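Local coordinates for PF04016 domain protein (Desulfitobacterium hafniense, PDB 3L5O), which is of unknown function but, as a DUF364 family member combining enolase-like and Rossmann-like folds, may take part in heavy-metal chelation, at residues A[165-168]-A[173-176]. Sequence-based numbering, arbitrary orientation.
Sequences ILEW and GDYP
Two backbone hydrogen bonds pair Leu-166 with Tyr-175 in parallel register, adding the short edge strand 175-176 to the parallel, Rossmann-like part of the sheet: Tyr-175 N gives a nearly straight bond to Ile-165 O (2.8 Å, 169° at the hydrogen), and Glu-167 N returns one to Tyr-175 O at 2.9 Å. The latter oxygen also receives a CA-H...O contact from Leu-166 CA at 3.2 Å. Upstream of this pair, a water bridges Ile-165 N and Gly-173 O.

The one apolar side-chain pair is modest: Leu-166 CG meets Tyr-175 CB at 4.2 Å on the face that helix 180-183 covers. Two carbon-to-oxygen van der Waals contacts accompany it. The edge of the tyrosine ring lies by Ile-165 O, and Ile-165 and Asp-174 lie side by side, pointing the same way, with Ile-165 CB 3.6 Å from Asp-174 OD1.

Between the carboxylates, whose planes are 76° apart, Glu-167 OE1 comes within 2.8 Å of Asp-174 OD2; the glutamate is extended beyond CG, and OE1 also accepts a hydrogen bond from Glu-171 N. With an alanine at Asp-174, Glu-167 OE1 would probably lose its carboxylate neighbour and Ile-165 part of its cover. So close an approach of two acidic groups suggests that one of them is probably protonated.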
loop_
_atom_site.group_PDB
_atom_site.type_symbol
_atom_site.label_atom_id
_atom_site.label_comp_id
_atom_site.label_asym_id
_atom_site.label_seq_id
_atom_site.Cartn_x
_atom_site.Cartn_y
_atom_site.Cartn_z
ATOM N N ILE A 165 8.492 2.904 -16.084
ATOM C CA ILE A 165 8.495 3.222 -14.652
ATOM C C ILE A 165 8.227 4.706 -14.521
ATOM O O ILE A 165 8.833 5.496 -15.235
ATOM C CB ILE A 165 9.816 2.831 -13.962
ATOM C CG1 ILE A 165 9.999 1.302 -14.018
ATOM C CG2 ILE A 165 9.807 3.279 -12.443
ATOM C CD1 ILE A 165 11.370 0.843 -13.741
ATOM N N LEU A 166 7.257 5.046 -13.676
ATOM C CA LEU A 166 6.796 6.419 -13.404
ATOM C C LEU A 166 6.989 6.673 -11.943
ATOM O O LEU A 166 6.576 5.855 -11.130
ATOM C CB LEU A 166 5.321 6.558 -13.739
ATOM C CG LEU A 166 4.890 6.410 -15.200
ATOM C CD1 LEU A 166 4.495 4.973 -15.556
ATOM C CD2 LEU A 166 3.746 7.292 -15.456
ATOM N N GLU A 167 7.646 7.783 -11.595
ATOM C CA GLU A 167 7.872 8.180 -10.192
ATOM C C GLU A 167 7.718 9.693 -10.013
ATOM O O GLU A 167 7.895 10.461 -10.950
ATOM C CB GLU A 167 9.292 7.803 -9.769
ATOM C CG GLU A 167 9.632 6.315 -9.856
ATOM C CD GLU A 167 11.132 6.052 -9.832
ATOM O OE1 GLU A 167 11.853 6.710 -10.583
ATOM O OE2 GLU A 167 11.590 5.172 -9.074
ATOM N N TRP A 168 7.437 10.139 -8.793
ATOM C CA TRP A 168 7.420 11.574 -8.452
ATOM C C TRP A 168 8.717 12.209 -8.771
ATOM O O TRP A 168 8.734 13.302 -9.319
ATOM C CB TRP A 168 7.137 11.820 -6.957
ATOM C CG TRP A 168 5.694 11.813 -6.605
ATOM C CD1 TRP A 168 5.052 10.943 -5.749
ATOM C CD2 TRP A 168 4.687 12.721 -7.077
ATOM N NE1 TRP A 168 3.713 11.256 -5.670
ATOM C CE2 TRP A 168 3.454 12.339 -6.471
ATOM C CE3 TRP A 168 4.689 13.819 -7.960
ATOM C CZ2 TRP A 168 2.247 13.013 -6.719
ATOM C CZ3 TRP A 168 3.478 14.502 -8.206
ATOM C CH2 TRP A 168 2.271 14.083 -7.589
ATOM N N GLY A 173 16.375 6.412 -16.135
ATOM C CA GLY A 173 15.522 5.849 -17.200
ATOM C C GLY A 173 14.001 6.025 -17.071
ATOM O O GLY A 173 13.234 5.511 -17.886
ATOM N N ASP A 174 13.553 6.762 -16.062
ATOM C CA ASP A 174 12.166 6.747 -15.650
ATOM C C ASP A 174 11.413 8.024 -16.001
ATOM O O ASP A 174 12.006 9.057 -16.311
ATOM C CB ASP A 174 12.093 6.533 -14.144
ATOM C CG ASP A 174 12.832 5.266 -13.675
ATOM O OD1 ASP A 174 13.077 4.358 -14.498
ATOM O OD2 ASP A 174 13.198 5.108 -12.485
ATOM N N TYR A 175 10.087 7.946 -15.904
ATOM C CA TYR A 175 9.211 9.040 -16.292
ATOM C C TYR A 175 8.699 9.724 -15.073
ATOM O O TYR A 175 8.473 9.066 -14.063
ATOM C CB TYR A 175 8.011 8.516 -17.061
ATOM C CG TYR A 175 8.349 7.880 -18.351
ATOM C CD1 TYR A 175 8.651 6.520 -18.431
ATOM C CD2 TYR A 175 8.358 8.632 -19.507
ATOM C CE1 TYR A 175 8.951 5.933 -19.661
ATOM C CE2 TYR A 175 8.642 8.063 -20.726
ATOM C CZ TYR A 175 8.942 6.727 -20.804
ATOM O OH TYR A 175 9.223 6.210 -22.060
ATOM N N PRO A 176 8.457 11.026 -15.161
ATOM C CA PRO A 176 7.772 11.721 -14.076
ATOM C C PRO A 176 6.301 11.344 -14.080
ATOM O O PRO A 176 5.751 10.838 -15.058
ATOM C CB PRO A 176 8.039 13.196 -14.403
ATOM C CG PRO A 176 8.164 13.242 -15.815
ATOM C CD PRO A 176 8.794 11.955 -16.255
HETATM O O HOH W 1 11.012 3.325 -17.648
#